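Local coordinates for protein glutamate--tRNA ligase (Elizabethkingia anophelis, PDB 6B1Z) that probably attaches glutamate to its cognate tRNA in an ATP-dependent reaction, as a class I glutamyl-tRNA synthetase, at residues L70-M75 with F281-T286; G27-A32 with E305-M310; P234-H239 with F253-L258. All coordinates share one frame; numbering follows the deposited sequence.

Contact 1 of 3, residues L70-M75 with F281-T286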
# COMPACT_ATOMS: atom_id res chain seq x y z
N LEU A 70 6.31 7.57 0.39
CA LEU A 70 6.84 7.75 -0.96
C LEU A 70 8.36 7.66 -0.97
O LEU A 70 8.93 7.08 -1.90
CB LEU A 70 6.38 9.10 -1.52
CG LEU A 70 4.88 9.29 -1.73
CD1 LEU A 70 4.63 10.72 -2.20
CD2 LEU A 70 4.36 8.28 -2.75
N GLU A 71 9.02 8.21 0.06
CA GLU A 71 10.48 8.11 0.15
C GLU A 71 10.93 6.67 0.34
O GLU A 71 11.93 6.23 -0.26
CB GLU A 71 10.99 9.02 1.28
CG GLU A 71 10.86 10.52 0.94
CD GLU A 71 10.97 11.46 2.14
OE1 GLU A 71 11.13 10.98 3.28
OE2 GLU A 71 10.89 12.70 1.95
N TRP A 72 10.20 5.90 1.17
CA TRP A 72 10.56 4.50 1.40
C TRP A 72 10.52 3.70 0.10
O TRP A 72 11.41 2.88 -0.16
CB TRP A 72 9.61 3.89 2.45
CG TRP A 72 9.84 2.42 2.71
CD1 TRP A 72 10.99 1.84 3.16
CD2 TRP A 72 8.90 1.35 2.54
NE1 TRP A 72 10.83 0.48 3.28
CE2 TRP A 72 9.56 0.15 2.90
CE3 TRP A 72 7.57 1.28 2.11
CZ2 TRP A 72 8.93 -1.09 2.85
CZ3 TRP A 72 6.94 0.04 2.06
CH2 TRP A 72 7.63 -1.13 2.42
N ILE A 73 9.49 3.93 -0.72
CA ILE A 73 9.32 3.21 -1.97
C ILE A 73 10.23 3.75 -3.08
O ILE A 73 10.56 3.01 -4.02
CB ILE A 73 7.84 3.27 -2.38
CG1 ILE A 73 6.97 2.57 -1.34
CG2 ILE A 73 7.63 2.67 -3.75
CD1 ILE A 73 5.51 2.99 -1.39
N GLY A 74 10.66 5.00 -2.98
CA GLY A 74 11.54 5.57 -3.98
C GLY A 74 10.84 6.36 -5.07
O GLY A 74 11.29 6.35 -6.22
N MET A 75 9.74 7.07 -4.74
CA MET A 75 8.95 7.84 -5.71
C MET A 75 8.79 9.27 -5.19
O MET A 75 7.69 9.66 -4.79
CB MET A 75 7.59 7.20 -5.94
CG MET A 75 7.61 5.73 -6.25
SD MET A 75 5.97 5.18 -6.73
CE MET A 75 5.02 5.37 -5.21
N PHE A 281 -1.35 -0.96 5.49
CA PHE A 281 -0.71 0.32 5.24
C PHE A 281 0.78 0.12 4.98
O PHE A 281 1.37 -0.83 5.52
CB PHE A 281 -0.90 1.24 6.46
CG PHE A 281 -2.33 1.33 6.93
CD1 PHE A 281 -3.36 1.58 6.03
CD2 PHE A 281 -2.64 1.15 8.27
CE1 PHE A 281 -4.68 1.66 6.47
CE2 PHE A 281 -3.95 1.23 8.71
CZ PHE A 281 -4.97 1.48 7.81
N PRO A 282 1.43 0.98 4.18
CA PRO A 282 2.87 0.78 3.94
C PRO A 282 3.72 0.93 5.19
O PRO A 282 4.70 0.19 5.36
CB PRO A 282 3.20 1.86 2.88
CG PRO A 282 2.12 2.91 3.05
CD PRO A 282 0.88 2.11 3.40
N LEU A 283 3.35 1.86 6.09
CA LEU A 283 4.10 2.15 7.30
C LEU A 283 3.18 2.05 8.50
O LEU A 283 1.96 2.17 8.38
CB LEU A 283 4.71 3.57 7.25
CG LEU A 283 5.31 4.06 5.94
CD1 LEU A 283 5.76 5.52 6.08
CD2 LEU A 283 6.49 3.19 5.53
N ASN A 284 3.79 1.87 9.67
CA ASN A 284 3.07 1.91 10.94
C ASN A 284 2.15 3.12 11.01
O ASN A 284 2.56 4.24 10.70
CB ASN A 284 4.05 1.97 12.10
CG ASN A 284 4.51 0.61 12.57
OD1 ASN A 284 4.39 -0.38 11.86
ND2 ASN A 284 5.05 0.56 13.78
N PHE A 285 0.90 2.90 11.42
CA PHE A 285 -0.03 3.99 11.71
C PHE A 285 -0.69 3.77 13.06
O PHE A 285 -1.36 2.75 13.27
CB PHE A 285 -1.10 4.12 10.63
CG PHE A 285 -2.08 5.22 10.91
CD1 PHE A 285 -1.72 6.55 10.79
CD2 PHE A 285 -3.37 4.91 11.33
CE1 PHE A 285 -2.63 7.57 11.06
CE2 PHE A 285 -4.29 5.92 11.60
CZ PHE A 285 -3.92 7.25 11.47
N THR A 286 -0.57 4.76 13.95
CA THR A 286 -1.22 4.73 15.25
C THR A 286 -2.50 5.55 15.18
O THR A 286 -2.45 6.76 14.90
CB THR A 286 -0.29 5.28 16.33
OG1 THR A 286 0.92 4.50 16.36
CG2 THR A 286 -0.96 5.23 17.70
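Trp72 brings two carbons of its six-membered ring up to Pro282 and Leu283, and the whole interface is carried by this one ring. Its CG stands anti to the backbone N (chi1 176°), which throws the indole off the last turn of helix 62-73 and across to the 281-286 segment. Two neighbouring ring carbons then serve two neighbouring residues. Trp72 CZ3 lies 4.2 Å from CB of Pro282, and the same carbon is 4.0 Å from the carbonyl O of Pro282, so that the proline meets the ring with both its side chain and its backbone. One step round the ring, CE3 of Trp72 touches the CD2 methyl of Leu283 at 4.1 Å. Both the carbonyl O and the methyl approach at a slant. Trp72 and Leu283 run past one another in opposite senses, and on the leucine it is the CD2 methyl that does the touching. The contact is thus largely apolar, a case of a helix end laid against an irregular loop rather than against another helix. Just beyond Trp72 the helix closes in a Schellman motif: Met75 N reaches Leu70 O at 3.0 Å, Gly74 N is weakly bonded to Glu71 O, and Gly74, the C-prime residue, has positive phi. Gly74 N also bonds Leu70 O, from the other face of the carbonyl plane to Met75 N. Within the catalytic domain, Leu283 also packs on Glu68 and Ala69 one turn back along helix 62-73, with its carbonyl bonded to the Tyr65 hydroxyl. Leu70 rests on helix 26-41, while on helix 304-312 the indole touches Pro304 and meets the Phe307 ring with planes at about 35°. The 281-286 segment ends in strand 285-286, which pairs antiparallel with 293-294.

Contact 2 of 3, residues G27-A32 with E305-M310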
# COMPACT_ATOMS: atom_id res chain seq x y z
N GLY A 27 -4.65 0.87 -2.26
CA GLY A 27 -5.14 1.56 -3.44
C GLY A 27 -4.45 2.89 -3.68
O GLY A 27 -4.16 3.26 -4.82
N GLY A 28 -4.17 3.64 -2.60
CA GLY A 28 -3.49 4.91 -2.76
C GLY A 28 -2.04 4.77 -3.18
O GLY A 28 -1.55 5.54 -4.00
N VAL A 29 -1.35 3.76 -2.64
CA VAL A 29 0.01 3.47 -3.08
C VAL A 29 0.03 3.15 -4.56
O VAL A 29 0.90 3.62 -5.30
CB VAL A 29 0.59 2.30 -2.26
CG1 VAL A 29 1.97 1.88 -2.82
CG2 VAL A 29 0.69 2.70 -0.79
N ARG A 30 -0.94 2.35 -5.02
CA ARG A 30 -0.99 1.98 -6.44
C ARG A 30 -1.24 3.20 -7.32
O ARG A 30 -0.60 3.34 -8.37
CB ARG A 30 -2.05 0.92 -6.71
CG ARG A 30 -1.97 0.37 -8.15
CD ARG A 30 -3.08 -0.57 -8.52
NE ARG A 30 -4.39 0.05 -8.34
CZ ARG A 30 -5.54 -0.59 -8.45
NH1 ARG A 30 -5.58 -1.87 -8.81
NH2 ARG A 30 -6.66 0.08 -8.22
N THR A 31 -2.15 4.08 -6.91
CA THR A 31 -2.40 5.29 -7.68
C THR A 31 -1.14 6.13 -7.78
O THR A 31 -0.76 6.58 -8.88
CB THR A 31 -3.55 6.08 -7.06
OG1 THR A 31 -4.75 5.33 -7.23
CG2 THR A 31 -3.68 7.44 -7.78
N ALA A 32 -0.46 6.36 -6.65
CA ALA A 32 0.79 7.10 -6.67
C ALA A 32 1.82 6.44 -7.58
O ALA A 32 2.50 7.13 -8.34
CB ALA A 32 1.35 7.23 -5.25
N GLU A 305 11.35 -2.86 -2.62
CA GLU A 305 11.37 -3.25 -4.03
C GLU A 305 10.38 -4.37 -4.31
O GLU A 305 9.77 -4.41 -5.38
CB GLU A 305 12.77 -3.69 -4.43
CG GLU A 305 13.83 -2.61 -4.26
CD GLU A 305 14.41 -2.53 -2.85
OE1 GLU A 305 13.99 -3.29 -1.93
OE2 GLU A 305 15.32 -1.69 -2.66
N ALA A 306 10.23 -5.30 -3.36
CA ALA A 306 9.27 -6.39 -3.52
C ALA A 306 7.85 -5.89 -3.35
O ALA A 306 6.95 -6.27 -4.11
CB ALA A 306 9.56 -7.50 -2.52
N PHE A 307 7.65 -5.03 -2.35
CA PHE A 307 6.34 -4.43 -2.11
C PHE A 307 5.82 -3.69 -3.35
O PHE A 307 4.68 -3.91 -3.77
CB PHE A 307 6.44 -3.48 -0.92
CG PHE A 307 5.17 -2.71 -0.65
CD1 PHE A 307 4.02 -3.37 -0.23
CD2 PHE A 307 5.14 -1.33 -0.81
CE1 PHE A 307 2.85 -2.65 0.03
CE2 PHE A 307 3.98 -0.60 -0.56
CZ PHE A 307 2.84 -1.26 -0.14
N ILE A 308 6.64 -2.81 -3.93
CA ILE A 308 6.13 -2.00 -5.03
C ILE A 308 6.00 -2.83 -6.32
O ILE A 308 5.11 -2.58 -7.13
CB ILE A 308 6.99 -0.73 -5.20
CG1 ILE A 308 6.17 0.34 -5.94
CG2 ILE A 308 8.34 -1.04 -5.87
CD1 ILE A 308 4.91 0.77 -5.17
N ASN A 309 6.83 -3.87 -6.49
CA ASN A 309 6.63 -4.81 -7.59
C ASN A 309 5.27 -5.50 -7.46
O ASN A 309 4.53 -5.64 -8.46
CB ASN A 309 7.80 -5.83 -7.58
CG ASN A 309 7.98 -6.60 -8.90
OD1 ASN A 309 9.04 -7.20 -9.12
ND2 ASN A 309 6.96 -6.64 -9.75
N MET A 310 4.91 -5.91 -6.25
CA MET A 310 3.62 -6.55 -6.02
C MET A 310 2.47 -5.59 -6.33
O MET A 310 1.50 -5.94 -7.02
CB MET A 310 3.55 -7.05 -4.57
CG MET A 310 2.22 -7.69 -4.17
SD MET A 310 0.96 -6.49 -3.65
CE MET A 310 1.63 -5.91 -2.11
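Val29 meets Phe307 and Ile308 with a single methyl, CG1, which the valine holds anti to its own backbone N (chi1 174°). On the second helix, Glu305 and Ala306 face another way, their side chains lying on Tyr358 of helix 348-361. Phe307 is the first residue to reach across. Its ring extends from the helix as far as Val29, the two side chains approaching from opposite directions, and CE2 of Phe307 comes to 3.9 Å from CG1 of Val29. The methyl meets the ring obliquely. Helix 26-41, from which Val29 projects, carries Gly27 and Gly28, the end of the HIGH signature of class I synthetases, here in the form His-Leu-Gly-Gly; the valine, next after the motif, packs this helix on helix 304-312 within the catalytic domain, whose fold is the nucleotide-binding one of class I synthetases. Next in sequence, Ile308 crosses Val29 at a slant and touches it through its terminal methyl: CD1 of Ile308 is 3.9 Å from CG1 of Val29. With chi2 at 62°, the isoleucine chain bends, carrying CD1 to the valine. Asn309 turns its amide away from Val29, with OD1 accepting from Val325 N and ND2 donating to Glu323 O, and Met310 packs on Phe354 of helix 348-361.

Contact 3 of 3, residues P234-H239 with F253-L258. With EDO (1,2-ethanediol), chain R.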
# COMPACT_ATOMS: atom_id res chain seq x y z
N PRO A 234 -18.24 8.27 -10.57
CA PRO A 234 -19.57 8.88 -10.68
C PRO A 234 -19.55 10.40 -10.71
O PRO A 234 -20.56 11.00 -11.10
CB PRO A 234 -20.30 8.35 -9.44
CG PRO A 234 -19.57 7.06 -9.11
CD PRO A 234 -18.14 7.38 -9.40
N SER A 235 -18.43 11.03 -10.32
CA SER A 235 -18.27 12.48 -10.35
C SER A 235 -17.61 12.99 -11.62
O SER A 235 -17.43 14.22 -11.76
CB SER A 235 -17.45 12.93 -9.13
OG SER A 235 -18.11 12.55 -7.94
N MET A 236 -17.20 12.11 -12.52
CA MET A 236 -16.48 12.55 -13.71
C MET A 236 -17.32 13.48 -14.57
O MET A 236 -16.80 14.47 -15.11
CB MET A 236 -16.00 11.33 -14.50
CG MET A 236 -15.12 11.70 -15.68
SD MET A 236 -14.62 10.22 -16.58
CE MET A 236 -13.87 10.97 -18.02
N ALA A 237 -18.62 13.19 -14.73
CA ALA A 237 -19.47 14.07 -15.53
C ALA A 237 -19.51 15.48 -14.93
O ALA A 237 -19.37 16.47 -15.66
CB ALA A 237 -20.89 13.48 -15.63
N LEU A 238 -19.68 15.58 -13.61
CA LEU A 238 -19.61 16.88 -12.95
C LEU A 238 -18.29 17.58 -13.25
O LEU A 238 -18.27 18.78 -13.55
CB LEU A 238 -19.77 16.70 -11.43
CG LEU A 238 -19.50 17.97 -10.61
CD1 LEU A 238 -20.55 19.07 -10.90
CD2 LEU A 238 -19.47 17.63 -9.13
N HIS A 239 -17.18 16.86 -13.15
CA HIS A 239 -15.89 17.51 -13.34
C HIS A 239 -15.74 18.04 -14.76
O HIS A 239 -15.27 19.17 -14.95
CB HIS A 239 -14.77 16.53 -12.99
CG HIS A 239 -14.83 16.09 -11.57
ND1 HIS A 239 -14.26 14.92 -11.11
CD2 HIS A 239 -15.43 16.66 -10.50
CE1 HIS A 239 -14.49 14.80 -9.81
NE2 HIS A 239 -15.18 15.85 -9.41
N PHE A 253 -8.56 11.57 -18.27
CA PHE A 253 -8.83 10.83 -17.04
C PHE A 253 -8.56 9.35 -17.23
O PHE A 253 -8.75 8.80 -18.32
CB PHE A 253 -10.29 11.00 -16.58
CG PHE A 253 -10.64 12.40 -16.17
CD1 PHE A 253 -11.01 13.33 -17.12
CD2 PHE A 253 -10.59 12.77 -14.84
CE1 PHE A 253 -11.32 14.63 -16.75
CE2 PHE A 253 -10.90 14.07 -14.46
CZ PHE A 253 -11.27 14.99 -15.42
N ALA A 254 -8.12 8.71 -16.14
CA ALA A 254 -7.98 7.25 -16.07
C ALA A 254 -8.44 6.81 -14.70
O ALA A 254 -7.85 7.22 -13.69
CB ALA A 254 -6.52 6.82 -16.32
N HIS A 255 -9.48 5.97 -14.64
CA HIS A 255 -10.07 5.55 -13.38
C HIS A 255 -9.71 4.09 -13.12
O HIS A 255 -10.08 3.20 -13.89
CB HIS A 255 -11.58 5.76 -13.39
CG HIS A 255 -11.96 7.19 -13.20
ND1 HIS A 255 -11.99 8.10 -14.24
CD2 HIS A 255 -12.33 7.88 -12.09
CE1 HIS A 255 -12.36 9.28 -13.78
NE2 HIS A 255 -12.56 9.18 -12.48
N LEU A 256 -9.00 3.86 -12.02
CA LEU A 256 -8.51 2.54 -11.64
C LEU A 256 -9.55 1.80 -10.81
O LEU A 256 -10.06 2.32 -9.82
CB LEU A 256 -7.21 2.70 -10.85
CG LEU A 256 -6.13 3.52 -11.56
CD1 LEU A 256 -5.00 3.87 -10.58
CD2 LEU A 256 -5.56 2.75 -12.75
N SER A 257 -9.84 0.56 -11.20
CA SER A 257 -10.85 -0.22 -10.49
C SER A 257 -10.34 -0.60 -9.10
O SER A 257 -9.15 -0.84 -8.90
CB SER A 257 -11.20 -1.47 -11.30
OG SER A 257 -11.75 -1.08 -12.56
N LEU A 258 -11.26 -0.64 -8.13
CA LEU A 258 -10.89 -0.95 -6.76
C LEU A 258 -10.27 -2.34 -6.67
O LEU A 258 -10.68 -3.27 -7.36
CB LEU A 258 -12.12 -0.86 -5.85
CG LEU A 258 -12.74 0.54 -5.77
CD1 LEU A 258 -14.02 0.51 -4.94
CD2 LEU A 258 -11.76 1.54 -5.20
C1 EDO R . -7.07 -0.99 -12.19
O1 EDO R . -8.17 -0.70 -13.06
C2 EDO R . -6.70 -2.46 -12.35
O2 EDO R . -7.78 -3.25 -11.81
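Met236 runs alongside His255 and Phe253, and its thioether illustrates how one chain can serve two rings. CB points toward the strand, and CG stands anti to the backbone N (chi1 -174°), beginning an extended chain that stays straight to the methyl. Met236 CG passes CE1 of His255 at 4.1 Å. The sulfur comes closer, Met236 SD lying 3.7 Å from CE1 of His255 and 4.6 Å from the centroid of the His255 ring, in a slanting approach. Met236 SD is also 5.1 Å from the centroid of the Phe253 ring, which makes this a Met-aromatic contact. At the tip, the CE methyl of Met236 has left the histidine and touches the phenylalanine at its root, CD1 of Phe253 at 3.8 Å and CB of Phe253 at 3.9 Å. Phe253 and His255 sit two apart on strand 252-256 and so turn the same face of it to the helix. Strand 225-229, helix 236-246 and strand 252-256 form a beta-alpha-beta crossover of the nucleotide-binding fold common to class I synthetases, and Met236, in the first turn of the helix, packs it against the second strand. A hydrogen bond from ND1 of His255 to Asp183 helps to set the rotation of the imidazole beside the sulfur. One helical turn on, His239 carries the carbonyl O of Ser235 over the centre of its ring, 3.2 Å above the plane, while its ND1 and NE2 are bonded to Arg228 and His211. Farther down the chain, Ser257 N donates a nearly straight hydrogen bond of 2.8 Å to O1 of an ethanediol (164° at the hydrogen); the diol, probably from the crystallisation liquor, is also bonded to the carbonyls of His340 and Ala342.

In the fold
Contacts 1 and 2, with centres 10 Å apart, form one continuous apolar core: Ile73 CG2 lies 3.5 Å from Ile308 CG1, and Trp72 CZ3 is 3.7 Å from Phe307 CD2. Contact 3 stands farther off, its centre 20 Å from that of contact 2 and 26 Å from that of contact 1, which it does not touch. Arg30 NH2 lies 2.7 Å from Ser257 O, a probable hydrogen bond. Contacts 1 and 3 both nest inside the chain loop that contact 2 closes. Helix 26-41, which begins in the HIGH signature of class I synthetases, thus touches both neighbours. The bound magnesium ion is about 10 Å from the His255 side chain, too far for coordination.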